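Local structure of taurine dioxygenase (Burkholderia ambifaria, 5VN6) at residues P127-D132 / R248-K253; A154-R159 / F210-T215; H32-F37 / A66-E71; P115-V120 / D260-Q265; S161-F166 / K174-K179. The protein probably catalyses the iron-dependent oxidation of taurine with 2-oxoglutarate as co-substrate. One frame throughout, in Å; residues are numbered along the deposited sequence.

Contact 4 is buried near the chain's centre and contact 1 is partly buried; both reach the three-stranded sheet 246-249, 133-137, 264-268, and contact 4 also holds strand 118-125 of the seven-stranded sheet. Contact 4 sets its buried polar groups beside the magnesium ligands, whereas contact 1 joins a loop to a strand end through arginines and bound waters and borders the second subunit. Contact 3 is a surface contact of ion pair and aromatic rings, yet its Phe-69 touches Phe-117 of contact 4. Contacts 2 and 5 adjoin in sequence: strand 157-160 leads from the partly buried, amide-bridged strand pairing of contact 2 to the surface salt-bridge network of contact 5.

Contact 1: residues P127-D132 / R248-K253; sequences PPVGGD and RWRWKK
Within the cupin-type beta core of this dioxygenase, Asp-132 and Pro-128, on the loop leading into strand 133-137, are gripped by Arg-248 and Arg-250 at and just beyond the end of strand 246-249. Arg-248 NE donates to Asp-132 OD2 at 2.8 Å, almost straight at 169°. It meets the anti lone pair, and the carboxylate and guanidinium planes stand 85° apart, consistent with a single bond and not a two-pronged grip. The extended chain of Arg-250, with CG anti to the backbone N (chi1 -177°), carries NH2 to 2.6 Å from Pro-128 O, which lies in the guanidinium plane; Val-129 CG1 passes 3.5 Å from the same NH2. One water bonds Pro-128 O, Arg-250 NE, Trp-251 O and Lys-252 NZ. A second joins Gly-130 O and Trp-251 N to Asp-132 OD1, at 2.7 Å from the last. Trp-251 turns its indole edge to the loop, CD1 lying 3.2 Å from Gly-131 O, while its NE1 bonds Thr-133. Arg-248 NH2 reaches Pro-243 O of the second subunit. The contact joins the loop entering strand 133-137 to the end of its antiparallel neighbour 246-249, consistent with the cupin double-stranded beta-helix.

Contact 2: residues A154-R159 / F210-T215; sequences ADLRAR and FTNFHT
Ala-158 and Phe-210 form an antiparallel, non-hydrogen-bonded pair with their CA atoms 4.1 Å apart, and next to it Thr-211 N donates to Arg-157 O at 3.0 Å. Past that point the side-chain amide of Asn-212 takes over the pairing. Its OD1 accepts from Arg-157 N at 2.8 Å (N-H...O angle 162°), and its ND2 donates to Asp-155 O at 2.9 Å, so the two ends of one amide bond the backbone groups flanking Leu-156. With chi1 at 60°, CG sits between the backbone N and carbonyl carbon of Asn-212, and the amide is folded across to the backbone of 155-157. On the apolar side the two methyls of Leu-156 divide their work. CD1 stands over the centre of the Phe-210 ring, 3.9 Å from the centroid and 12° off its normal, a clear CH-pi contact, whereas CD2 lies 4.1 Å from Phe-213 CB. Ala-158 CB meets the same Phe-210 ring at CD1, 3.9 Å away. The Thr-211 methyl CG2 lies against Arg-159 NE at 3.6 Å, while Thr-211 OG1 bonds Glu-186 and Arg-159 NH1 bonds Asp-184 O. Strand 207-210 is an outer strand of a four-stranded antiparallel sheet, and 157-160 lies between it and 185-192: Leu-156, Ala-158 and Phe-210 share Val-189, and helix 228-237 packs Leu-232 on Leu-156 and Leu-233 and Leu-236 on Phe-210.

Contact 3: residues H32-F37 / A66-E71; sequences HDDGLF and ARRFGE
Phe-37 and Arg-68 run antiparallel alongside one another, ring and guanidinium planes only 21° apart, and each covers part of the other. Arg-68 CB sits over the Phe-37 ring, 3.5 Å from the centroid, a CH-pi contact. Farther along, the guanidinium lies over the root of the phenylalanine side chain, with Phe-37 CB 3.6 Å from Arg-68 NH2. The far edge of Phe-37 points into the face of Phe-69, giving a T-shaped pair with centroids 4.9 Å apart and planes at 63°; Phe-37 CZ is 3.7 Å from Phe-69 CE2. Arg-68 is bent at chi2 (-82°) and again at chi3, which swings its head back to the start of helix 34-47. There NH2 donates to Asp-34 OD1 at 2.7 Å, reinforced by a weak bond from NH1 to the same oxygen at 3.2 Å, so one carboxylate oxygen carries both. Asp-33 is the N-cap residue of this helix, its OD1 accepting weakly from Leu-36 N at 3.3 Å, and Phe-37 N bonds Asp-33 O in the first helical turn. On the partner side a type I turn from Arg-67 to Gly-70, closed by Gly-70 N bonding Arg-67 O, presents Arg-68 and Phe-69 side by side. Arg-68 NH2 also bonds Ala-30 O in helix 27-32, and Phe-69 rests on Ile-284 of strand 278-284.

Contact 4: residues P115-V120 / D260-Q265; sequences PPFGCV and DNRATQ
Phe-117 lays the CE1 corner of its ring over one face of the Arg-262 guanidinium, 3.4 Å from NH2, with the two planes inclined at 44° and hence far from a parallel stack. Its own segment holds the guanidinium: Arg-262 grips the Asp-260 carboxylate side-on, NE to OD1 at 2.8 Å and NH2 to OD2 at 3.2 Å. Asp-260 OD1 also accepts from Arg-262 N at 2.9 Å, closing an Asx turn, and its two donors come from opposite faces of the carboxylate. Second partners lie close by, Glu-195 for Arg-262 NH2 and His-193 for Asp-260 OD2. Asn-261 makes the polar links across the contact. Its backbone N donates to Phe-117 O at 2.8 Å, while ND2, carried over by a CG anti to the backbone N (chi1 -173°), donates to Pro-116 O at 3.0 Å along a nearly straight N-H...O line of 166°. The other end of the amide, OD1, accepts from the backbone N of the magnesium ligand Asp-108, which makes Asn-261 a second-shell residue of the metal site. Bare Gly-118 lets the chains close in, with its CA 3.7 Å from Asn-261 CB. Gly-118 forms an antiparallel non-hydrogen-bonded pair with Asp-260 where strands 118-125 and 256-260 adjoin; strand 278-284 flanks the former through Ile-284, and the turn at Asp-260 leads into strand 264-268.

Contact 5: residues S161-F166 / K174-K179; sequences SIEASF and KRLALK
Ile-162 opens the contact by laying its CG2 branch against Leu-178, 4.0 Å from CG, the two side chains set roughly perpendicular. Glu-163 follows and carries the polar part. An extended chain with CG anti to the backbone N (chi1 172°) carries its carboxylate between Arg-175 and Lys-179, one helical turn apart. Glu-163 OE1 takes Lys-179 NZ at 2.6 Å, with NZ 44° out of the carboxylate plane. The other oxygen, OE2, lies at the edge and in the plane of the Arg-175 guanidinium, 2.8 Å from NH1, but the N-H...O angle of 123° makes that bond weak. The aliphatic parts touch where the chains cross, Glu-163 CG lying 3.8 Å from Arg-175 CG. Lys-179 NZ is shared with Asp-184, so two carboxylates probably stabilise its charge. Ala-164 then turns back on its own segment, its N bonding Ser-161 OG at 2.9 Å, and Ser-165 OG donates to Ser-161 O at 3.0 Å, in the carbonyl plane. Phe-166 leads away to stack on Tyr-101. An ST motif thus shapes the loop, and the i, i+4 basic pair around a single glutamate is a salt-bridge network at the surface of helix 172-181.

Contact 1: residues P127-D132 / R248-K253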
# COMPACT_ATOMS: atom_id res chain seq x y z
N PRO A 127 9.64 17.13 7.55
CA PRO A 127 8.40 17.89 7.41
C PRO A 127 7.30 17.29 8.26
O PRO A 127 7.33 16.08 8.59
CB PRO A 127 8.08 17.77 5.91
CG PRO A 127 8.67 16.45 5.52
CD PRO A 127 9.89 16.25 6.40
N PRO A 128 6.31 18.09 8.67
CA PRO A 128 5.24 17.56 9.53
C PRO A 128 4.36 16.54 8.83
O PRO A 128 3.76 15.69 9.50
CB PRO A 128 4.44 18.81 9.90
CG PRO A 128 4.72 19.79 8.79
CD PRO A 128 6.14 19.53 8.38
N VAL A 129 4.26 16.60 7.51
CA VAL A 129 3.47 15.66 6.74
C VAL A 129 4.32 15.14 5.58
O VAL A 129 5.16 15.85 5.03
CB VAL A 129 2.16 16.29 6.20
CG1 VAL A 129 1.40 16.99 7.33
CG2 VAL A 129 2.45 17.28 5.08
N GLY A 130 4.10 13.88 5.23
CA GLY A 130 4.73 13.28 4.07
C GLY A 130 5.92 12.41 4.44
O GLY A 130 6.48 12.49 5.54
N GLY A 131 6.33 11.57 3.49
CA GLY A 131 7.52 10.76 3.67
C GLY A 131 7.37 9.54 4.55
O GLY A 131 8.35 9.11 5.17
N ASP A 132 6.16 8.96 4.62
CA ASP A 132 5.95 7.72 5.36
C ASP A 132 6.83 6.60 4.79
O ASP A 132 7.24 6.63 3.63
CB ASP A 132 4.49 7.28 5.26
CG ASP A 132 3.56 8.18 6.03
OD1 ASP A 132 4.03 9.16 6.63
OD2 ASP A 132 2.34 7.90 6.00
N ARG A 248 2.24 0.83 7.53
CA ARG A 248 2.65 2.16 7.10
C ARG A 248 2.95 3.00 8.33
O ARG A 248 2.12 3.10 9.23
CB ARG A 248 1.57 2.85 6.24
CG ARG A 248 1.97 4.26 5.80
CD ARG A 248 1.35 4.63 4.46
NE ARG A 248 1.66 6.00 4.06
CZ ARG A 248 1.50 6.48 2.83
NH1 ARG A 248 1.81 7.74 2.55
NH2 ARG A 248 1.05 5.70 1.86
N TRP A 249 4.14 3.60 8.36
CA TRP A 249 4.62 4.31 9.54
C TRP A 249 4.81 5.77 9.19
O TRP A 249 5.37 6.10 8.14
CB TRP A 249 5.93 3.69 10.04
CG TRP A 249 6.60 4.40 11.18
CD1 TRP A 249 7.78 5.12 11.13
CD2 TRP A 249 6.17 4.44 12.55
NE1 TRP A 249 8.09 5.60 12.37
CE2 TRP A 249 7.13 5.21 13.26
CE3 TRP A 249 5.07 3.92 13.24
CZ2 TRP A 249 7.03 5.44 14.64
CZ3 TRP A 249 4.97 4.16 14.62
CH2 TRP A 249 5.95 4.91 15.30
N ARG A 250 4.33 6.65 10.07
CA ARG A 250 4.49 8.09 9.91
C ARG A 250 5.58 8.58 10.84
O ARG A 250 5.52 8.32 12.05
CB ARG A 250 3.19 8.83 10.19
CG ARG A 250 3.33 10.31 9.95
CD ARG A 250 1.97 11.00 10.02
NE ARG A 250 2.13 12.44 9.93
CZ ARG A 250 1.12 13.30 9.94
NH1 ARG A 250 -0.13 12.87 10.03
NH2 ARG A 250 1.38 14.60 9.85
N TRP A 251 6.57 9.27 10.29
CA TRP A 251 7.73 9.69 11.06
C TRP A 251 7.46 10.95 11.87
O TRP A 251 6.72 11.84 11.45
CB TRP A 251 8.92 9.94 10.14
CG TRP A 251 9.39 8.71 9.46
CD1 TRP A 251 9.06 8.27 8.20
CD2 TRP A 251 10.26 7.71 10.02
NE1 TRP A 251 9.68 7.05 7.95
CE2 TRP A 251 10.42 6.69 9.05
CE3 TRP A 251 10.92 7.58 11.25
CZ2 TRP A 251 11.23 5.58 9.27
CZ3 TRP A 251 11.70 6.46 11.47
CH2 TRP A 251 11.85 5.47 10.48
N LYS A 252 8.08 11.01 13.05
CA LYS A 252 8.18 12.21 13.88
C LYS A 252 9.63 12.37 14.30
O LYS A 252 10.44 11.45 14.16
CB LYS A 252 7.28 12.12 15.12
CG LYS A 252 5.78 11.92 14.82
CD LYS A 252 5.15 13.18 14.30
CE LYS A 252 3.74 12.93 13.77
NZ LYS A 252 3.24 14.13 13.05
N LYS A 253 9.97 13.54 14.84
CA LYS A 253 11.34 13.76 15.28
C LYS A 253 11.74 12.72 16.31
O LYS A 253 10.96 12.39 17.22
CB LYS A 253 11.50 15.16 15.87
O HOH W 1 4.80 13.60 10.46
O HOH W 2 6.23 10.45 7.63
O HOH W 3 3.34 10.07 3.59

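Contact 2: residues A154-R159 / F210-T215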
# COMPACT_ATOMS: atom_id res chain seq x y z
N ALA A 154 9.71 -23.73 -5.83
CA ALA A 154 10.48 -24.29 -4.72
C ALA A 154 11.99 -24.26 -4.97
O ALA A 154 12.76 -23.85 -4.09
CB ALA A 154 10.01 -25.72 -4.43
N ASP A 155 12.44 -24.66 -6.16
CA ASP A 155 13.88 -24.70 -6.44
C ASP A 155 14.36 -23.53 -7.31
O ASP A 155 15.53 -23.53 -7.72
CB ASP A 155 14.26 -26.05 -7.08
CG ASP A 155 13.58 -26.30 -8.42
OD1 ASP A 155 13.13 -25.34 -9.08
OD2 ASP A 155 13.46 -27.49 -8.81
N LEU A 156 13.52 -22.54 -7.57
CA LEU A 156 13.93 -21.44 -8.43
C LEU A 156 14.98 -20.57 -7.74
O LEU A 156 14.96 -20.37 -6.53
CB LEU A 156 12.72 -20.58 -8.81
CG LEU A 156 11.76 -21.18 -9.85
CD1 LEU A 156 10.57 -20.22 -10.14
CD2 LEU A 156 12.54 -21.53 -11.13
N ARG A 157 15.89 -20.04 -8.55
CA ARG A 157 16.87 -19.06 -8.13
C ARG A 157 16.79 -17.90 -9.11
O ARG A 157 16.35 -18.06 -10.25
CB ARG A 157 18.29 -19.64 -8.09
CG ARG A 157 18.38 -20.94 -7.30
CD ARG A 157 19.78 -21.59 -7.27
NE ARG A 157 20.80 -20.72 -6.71
CZ ARG A 157 20.91 -20.44 -5.41
NH1 ARG A 157 20.04 -20.97 -4.55
NH2 ARG A 157 21.86 -19.63 -4.97
N ALA A 158 17.21 -16.72 -8.66
CA ALA A 158 17.02 -15.52 -9.47
C ALA A 158 18.14 -14.53 -9.17
O ALA A 158 18.78 -14.61 -8.12
CB ALA A 158 15.65 -14.88 -9.20
N ARG A 159 18.38 -13.60 -10.10
CA ARG A 159 19.47 -12.64 -9.96
C ARG A 159 18.96 -11.25 -9.61
O ARG A 159 17.90 -10.83 -10.10
CB ARG A 159 20.35 -12.62 -11.22
CG ARG A 159 21.43 -13.73 -11.16
CD ARG A 159 22.44 -13.73 -12.29
NE ARG A 159 23.14 -15.01 -12.35
CZ ARG A 159 24.15 -15.37 -11.56
NH1 ARG A 159 24.63 -14.54 -10.65
NH2 ARG A 159 24.69 -16.57 -11.68
N PHE A 210 14.64 -15.14 -13.41
CA PHE A 210 15.02 -16.47 -12.93
C PHE A 210 16.15 -17.01 -13.78
O PHE A 210 16.16 -16.83 -15.00
CB PHE A 210 13.85 -17.46 -13.01
CG PHE A 210 12.63 -17.05 -12.23
CD1 PHE A 210 12.69 -16.87 -10.84
CD2 PHE A 210 11.41 -16.88 -12.87
CE1 PHE A 210 11.54 -16.50 -10.13
CE2 PHE A 210 10.26 -16.51 -12.17
CZ PHE A 210 10.33 -16.32 -10.81
N THR A 211 17.09 -17.72 -13.14
CA THR A 211 18.21 -18.32 -13.85
C THR A 211 18.01 -19.80 -14.16
O THR A 211 18.70 -20.32 -15.04
CB THR A 211 19.50 -18.18 -13.05
OG1 THR A 211 19.29 -18.64 -11.71
CG2 THR A 211 20.00 -16.73 -13.03
N ASN A 212 17.11 -20.49 -13.46
CA ASN A 212 16.98 -21.93 -13.61
C ASN A 212 15.52 -22.34 -13.83
O ASN A 212 15.10 -23.42 -13.41
CB ASN A 212 17.58 -22.67 -12.40
CG ASN A 212 16.91 -22.29 -11.07
OD1 ASN A 212 16.09 -21.35 -10.98
ND2 ASN A 212 17.24 -23.05 -10.02
N PHE A 213 14.76 -21.47 -14.50
CA PHE A 213 13.35 -21.71 -14.80
C PHE A 213 13.17 -22.68 -15.97
O PHE A 213 12.27 -23.52 -15.94
CB PHE A 213 12.67 -20.38 -15.11
CG PHE A 213 11.20 -20.50 -15.42
CD1 PHE A 213 10.25 -20.35 -14.41
CD2 PHE A 213 10.77 -20.77 -16.72
CE1 PHE A 213 8.90 -20.47 -14.69
CE2 PHE A 213 9.42 -20.89 -17.02
CZ PHE A 213 8.48 -20.73 -15.99
N HIS A 214 13.99 -22.54 -17.01
CA HIS A 214 13.76 -23.26 -18.26
C HIS A 214 14.11 -24.74 -18.10
O HIS A 214 15.26 -25.15 -18.34
CB HIS A 214 14.57 -22.58 -19.37
CG HIS A 214 14.14 -22.93 -20.76
ND1 HIS A 214 13.88 -24.22 -21.16
CD2 HIS A 214 14.04 -22.16 -21.87
CE1 HIS A 214 13.57 -24.22 -22.45
NE2 HIS A 214 13.67 -22.99 -22.91
N THR A 215 13.15 -25.55 -17.67
CA THR A 215 13.27 -26.98 -17.46
C THR A 215 12.13 -27.68 -18.18
O THR A 215 11.09 -27.07 -18.45
CB THR A 215 13.21 -27.34 -15.96
OG1 THR A 215 11.91 -27.02 -15.45
CG2 THR A 215 14.28 -26.59 -15.16
O HOH W 4 14.54 -25.46 -11.99

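Contact 3: residues H32-F37 / A66-E71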
# COMPACT_ATOMS: atom_id res chain seq x y z
N HIS A 32 23.26 -1.79 27.53
CA HIS A 32 23.88 -2.48 28.66
C HIS A 32 22.96 -3.44 29.40
O HIS A 32 23.45 -4.24 30.20
CB HIS A 32 24.45 -1.46 29.65
CG HIS A 32 25.29 -0.40 29.01
ND1 HIS A 32 24.81 0.85 28.70
CD2 HIS A 32 26.57 -0.43 28.58
CE1 HIS A 32 25.76 1.56 28.12
NE2 HIS A 32 26.84 0.81 28.04
N ASP A 33 21.64 -3.37 29.18
CA ASP A 33 20.70 -4.29 29.82
C ASP A 33 20.47 -5.46 28.86
O ASP A 33 19.74 -5.34 27.88
CB ASP A 33 19.40 -3.57 30.17
CG ASP A 33 18.42 -4.46 30.93
OD1 ASP A 33 18.67 -5.67 31.05
OD2 ASP A 33 17.39 -3.94 31.42
N ASP A 34 21.11 -6.60 29.17
CA ASP A 34 21.04 -7.77 28.31
C ASP A 34 19.64 -8.36 28.25
O ASP A 34 19.23 -8.89 27.21
CB ASP A 34 22.04 -8.83 28.78
CG ASP A 34 23.48 -8.43 28.52
OD1 ASP A 34 23.71 -7.36 27.93
OD2 ASP A 34 24.38 -9.20 28.91
N GLY A 35 18.91 -8.34 29.36
CA GLY A 35 17.54 -8.82 29.34
C GLY A 35 16.64 -7.97 28.46
O GLY A 35 15.89 -8.49 27.63
N LEU A 36 16.76 -6.64 28.57
CA LEU A 36 15.96 -5.78 27.71
C LEU A 36 16.30 -6.00 26.25
O LEU A 36 15.40 -6.09 25.40
CB LEU A 36 16.15 -4.31 28.09
CG LEU A 36 15.44 -3.32 27.14
CD1 LEU A 36 13.94 -3.60 27.11
CD2 LEU A 36 15.69 -1.88 27.53
N PHE A 37 17.58 -6.13 25.92
CA PHE A 37 17.93 -6.35 24.52
C PHE A 37 17.41 -7.68 24.01
O PHE A 37 16.97 -7.77 22.86
CB PHE A 37 19.44 -6.30 24.27
CG PHE A 37 19.77 -6.54 22.84
CD1 PHE A 37 19.51 -5.56 21.91
CD2 PHE A 37 20.24 -7.77 22.41
CE1 PHE A 37 19.75 -5.77 20.57
CE2 PHE A 37 20.48 -7.99 21.07
CZ PHE A 37 20.23 -6.99 20.15
N ALA A 66 22.64 -0.72 17.65
CA ALA A 66 22.58 -1.53 16.44
C ALA A 66 23.64 -2.62 16.44
O ALA A 66 23.42 -3.71 15.91
CB ALA A 66 22.76 -0.64 15.21
N ARG A 67 24.79 -2.33 17.05
CA ARG A 67 25.90 -3.27 17.12
C ARG A 67 25.53 -4.52 17.93
O ARG A 67 26.11 -5.59 17.72
CB ARG A 67 27.09 -2.53 17.72
CG ARG A 67 28.30 -3.33 17.97
CD ARG A 67 28.97 -3.69 16.68
NE ARG A 67 30.14 -4.49 16.99
CZ ARG A 67 30.08 -5.78 17.30
NH1 ARG A 67 28.90 -6.39 17.34
NH2 ARG A 67 31.20 -6.45 17.59
N ARG A 68 24.57 -4.40 18.85
CA ARG A 68 24.05 -5.56 19.57
C ARG A 68 23.45 -6.62 18.66
O ARG A 68 23.31 -7.77 19.08
CB ARG A 68 22.99 -5.09 20.56
CG ARG A 68 23.50 -4.26 21.69
CD ARG A 68 24.05 -5.14 22.75
NE ARG A 68 23.30 -5.02 24.00
CZ ARG A 68 23.25 -5.97 24.93
NH1 ARG A 68 23.89 -7.12 24.75
NH2 ARG A 68 22.55 -5.77 26.03
N PHE A 69 23.02 -6.26 17.44
CA PHE A 69 22.50 -7.27 16.51
C PHE A 69 23.60 -7.96 15.72
O PHE A 69 23.35 -9.03 15.13
CB PHE A 69 21.51 -6.64 15.54
CG PHE A 69 20.22 -6.19 16.19
CD1 PHE A 69 20.00 -4.86 16.47
CD2 PHE A 69 19.26 -7.12 16.55
CE1 PHE A 69 18.82 -4.44 17.07
CE2 PHE A 69 18.08 -6.73 17.15
CZ PHE A 69 17.85 -5.38 17.41
N GLY A 70 24.78 -7.38 15.65
CA GLY A 70 25.90 -7.94 14.91
C GLY A 70 26.79 -6.82 14.42
O GLY A 70 26.49 -5.64 14.60
N GLU A 71 27.88 -7.22 13.78
CA GLU A 71 28.77 -6.23 13.17
C GLU A 71 27.98 -5.34 12.22
O GLU A 71 27.02 -5.77 11.58
CB GLU A 71 29.90 -6.94 12.42

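Contact 4: residues P115-V120 / D260-Q265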
# COMPACT_ATOMS: atom_id res chain seq x y z
N PRO A 115 23.32 -9.86 1.60
CA PRO A 115 22.52 -8.68 1.90
C PRO A 115 22.45 -8.45 3.39
O PRO A 115 22.55 -9.40 4.19
CB PRO A 115 21.14 -9.03 1.32
CG PRO A 115 21.41 -10.05 0.27
CD PRO A 115 22.60 -10.83 0.75
N PRO A 116 22.25 -7.20 3.83
CA PRO A 116 22.26 -6.89 5.26
C PRO A 116 21.15 -7.58 6.05
O PRO A 116 20.06 -7.85 5.54
CB PRO A 116 22.08 -5.36 5.30
CG PRO A 116 21.57 -4.98 3.94
CD PRO A 116 22.13 -5.99 2.99
N PHE A 117 21.45 -7.79 7.33
CA PHE A 117 20.52 -8.37 8.30
C PHE A 117 19.33 -7.45 8.53
O PHE A 117 18.17 -7.90 8.62
CB PHE A 117 21.33 -8.62 9.58
CG PHE A 117 20.54 -8.81 10.86
CD1 PHE A 117 20.53 -10.05 11.49
CD2 PHE A 117 19.92 -7.73 11.50
CE1 PHE A 117 19.87 -10.23 12.70
CE2 PHE A 117 19.25 -7.91 12.70
CZ PHE A 117 19.23 -9.16 13.31
N GLY A 118 19.60 -6.15 8.61
CA GLY A 118 18.58 -5.20 8.98
C GLY A 118 19.21 -3.86 9.27
O GLY A 118 20.39 -3.64 8.96
N CYS A 119 18.44 -3.00 9.94
CA CYS A 119 18.77 -1.60 10.05
C CYS A 119 18.08 -0.97 11.25
O CYS A 119 16.96 -1.36 11.62
CB CYS A 119 18.36 -0.88 8.75
SG CYS A 119 18.79 0.85 8.65
N VAL A 120 18.74 0.01 11.85
CA VAL A 120 18.16 0.87 12.87
C VAL A 120 18.17 2.29 12.32
O VAL A 120 19.24 2.88 12.13
CB VAL A 120 18.91 0.81 14.21
CG1 VAL A 120 18.23 1.75 15.20
CG2 VAL A 120 18.99 -0.64 14.75
N ASP A 260 13.94 -6.29 10.33
CA ASP A 260 14.61 -7.51 9.90
C ASP A 260 14.54 -7.54 8.38
O ASP A 260 13.51 -7.90 7.81
CB ASP A 260 13.97 -8.72 10.56
CG ASP A 260 14.57 -10.07 10.09
OD1 ASP A 260 15.37 -10.12 9.13
OD2 ASP A 260 14.26 -11.10 10.72
N ASN A 261 15.65 -7.20 7.73
CA ASN A 261 15.67 -7.07 6.28
C ASN A 261 15.54 -8.41 5.58
O ASN A 261 15.17 -8.45 4.40
CB ASN A 261 16.97 -6.35 5.88
CG ASN A 261 17.02 -6.00 4.41
OD1 ASN A 261 16.14 -5.30 3.89
ND2 ASN A 261 18.10 -6.42 3.74
N ARG A 262 15.79 -9.50 6.29
CA ARG A 262 15.70 -10.82 5.69
C ARG A 262 14.25 -11.23 5.47
O ARG A 262 13.96 -11.95 4.51
CB ARG A 262 16.40 -11.84 6.60
CG ARG A 262 17.79 -11.42 6.98
CD ARG A 262 18.30 -12.19 8.19
NE ARG A 262 17.54 -11.89 9.40
CZ ARG A 262 17.87 -12.34 10.60
NH1 ARG A 262 18.97 -13.09 10.75
NH2 ARG A 262 17.13 -12.04 11.65
N ALA A 263 13.35 -10.78 6.33
CA ALA A 263 11.96 -11.21 6.28
C ALA A 263 11.03 -10.20 5.63
O ALA A 263 9.85 -10.50 5.46
CB ALA A 263 11.45 -11.51 7.71
N THR A 264 11.51 -9.00 5.29
CA THR A 264 10.65 -7.91 4.87
C THR A 264 11.14 -7.27 3.57
O THR A 264 12.28 -7.45 3.15
CB THR A 264 10.57 -6.81 5.94
OG1 THR A 264 11.87 -6.21 6.10
CG2 THR A 264 10.11 -7.38 7.26
N GLN A 265 10.24 -6.50 2.97
CA GLN A 265 10.62 -5.45 2.04
C GLN A 265 10.12 -4.13 2.61
O GLN A 265 9.26 -4.11 3.50
CB GLN A 265 10.05 -5.71 0.63
CG GLN A 265 10.44 -7.08 0.12
CD GLN A 265 9.98 -7.37 -1.26
OE1 GLN A 265 9.48 -6.49 -1.98
NE2 GLN A 265 10.13 -8.62 -1.67

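Contact 5: residues S161-F166 / K174-K179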
# COMPACT_ATOMS: atom_id res chain seq x y z
N SER A 161 20.17 -7.20 -9.29
CA SER A 161 21.16 -6.44 -10.04
C SER A 161 21.23 -5.00 -9.56
O SER A 161 20.22 -4.30 -9.54
CB SER A 161 20.85 -6.47 -11.55
OG SER A 161 21.62 -5.52 -12.23
N ILE A 162 22.44 -4.55 -9.22
CA ILE A 162 22.57 -3.11 -9.01
C ILE A 162 22.76 -2.42 -10.35
O ILE A 162 22.39 -1.25 -10.51
CB ILE A 162 23.71 -2.78 -8.03
CG1 ILE A 162 23.61 -1.32 -7.59
CG2 ILE A 162 25.08 -3.00 -8.68
CD1 ILE A 162 24.52 -0.96 -6.45
N GLU A 163 23.31 -3.15 -11.34
CA GLU A 163 23.48 -2.60 -12.68
C GLU A 163 22.17 -2.04 -13.23
O GLU A 163 22.14 -0.94 -13.78
CB GLU A 163 24.02 -3.67 -13.63
CG GLU A 163 24.00 -3.17 -15.06
CD GLU A 163 24.41 -4.19 -16.09
OE1 GLU A 163 24.08 -5.38 -15.96
OE2 GLU A 163 25.08 -3.78 -17.06
N ALA A 164 21.09 -2.82 -13.12
CA ALA A 164 19.81 -2.48 -13.74
C ALA A 164 18.95 -1.55 -12.89
O ALA A 164 17.91 -1.09 -13.36
CB ALA A 164 19.03 -3.75 -14.08
N SER A 165 19.35 -1.28 -11.65
CA SER A 165 18.60 -0.32 -10.85
C SER A 165 19.42 0.97 -10.71
O SER A 165 19.19 1.92 -11.46
CB SER A 165 18.24 -0.92 -9.48
OG SER A 165 19.37 -1.54 -8.87
N PHE A 166 20.37 1.00 -9.77
CA PHE A 166 21.15 2.22 -9.53
C PHE A 166 22.06 2.56 -10.71
O PHE A 166 22.27 3.74 -11.02
CB PHE A 166 21.97 2.08 -8.25
CG PHE A 166 21.15 2.18 -6.99
CD1 PHE A 166 20.48 1.07 -6.50
CD2 PHE A 166 21.03 3.39 -6.33
CE1 PHE A 166 19.71 1.15 -5.34
CE2 PHE A 166 20.26 3.48 -5.17
CZ PHE A 166 19.60 2.36 -4.68
N LYS A 174 30.46 4.09 -16.40
CA LYS A 174 30.23 3.99 -14.96
C LYS A 174 29.27 2.85 -14.64
O LYS A 174 29.44 2.16 -13.62
CB LYS A 174 29.69 5.32 -14.42
N ARG A 175 28.28 2.60 -15.50
CA ARG A 175 27.37 1.49 -15.22
C ARG A 175 28.10 0.15 -15.26
O ARG A 175 27.91 -0.70 -14.38
CB ARG A 175 26.19 1.49 -16.20
CG ARG A 175 25.36 0.19 -16.14
CD ARG A 175 23.97 0.32 -16.79
NE ARG A 175 24.00 0.53 -18.26
CZ ARG A 175 24.31 -0.41 -19.15
NH1 ARG A 175 24.66 -1.62 -18.76
NH2 ARG A 175 24.27 -0.13 -20.45
N LEU A 176 28.95 -0.05 -16.27
CA LEU A 176 29.65 -1.33 -16.40
C LEU A 176 30.68 -1.52 -15.29
O LEU A 176 30.85 -2.63 -14.78
CB LEU A 176 30.28 -1.45 -17.78
CG LEU A 176 29.34 -1.54 -18.99
CD1 LEU A 176 30.13 -1.94 -20.24
CD2 LEU A 176 28.21 -2.54 -18.74
N ALA A 177 31.39 -0.45 -14.91
CA ALA A 177 32.31 -0.52 -13.78
C ALA A 177 31.56 -0.89 -12.50
O ALA A 177 32.02 -1.74 -11.72
CB ALA A 177 33.04 0.81 -13.60
N LEU A 178 30.41 -0.27 -12.27
CA LEU A 178 29.60 -0.63 -11.11
C LEU A 178 29.23 -2.11 -11.15
O LEU A 178 29.28 -2.80 -10.12
CB LEU A 178 28.35 0.24 -11.07
CG LEU A 178 27.44 0.01 -9.86
CD1 LEU A 178 28.13 0.58 -8.62
CD2 LEU A 178 26.10 0.65 -10.10
N LYS A 179 28.88 -2.62 -12.33
CA LYS A 179 28.53 -4.04 -12.45
C LYS A 179 29.73 -4.93 -12.12
O LYS A 179 29.57 -5.96 -11.46
CB LYS A 179 28.01 -4.33 -13.85
CG LYS A 179 27.62 -5.79 -14.09
CD LYS A 179 27.40 -6.05 -15.58
CE LYS A 179 26.87 -7.45 -15.83
NZ LYS A 179 25.44 -7.54 -15.40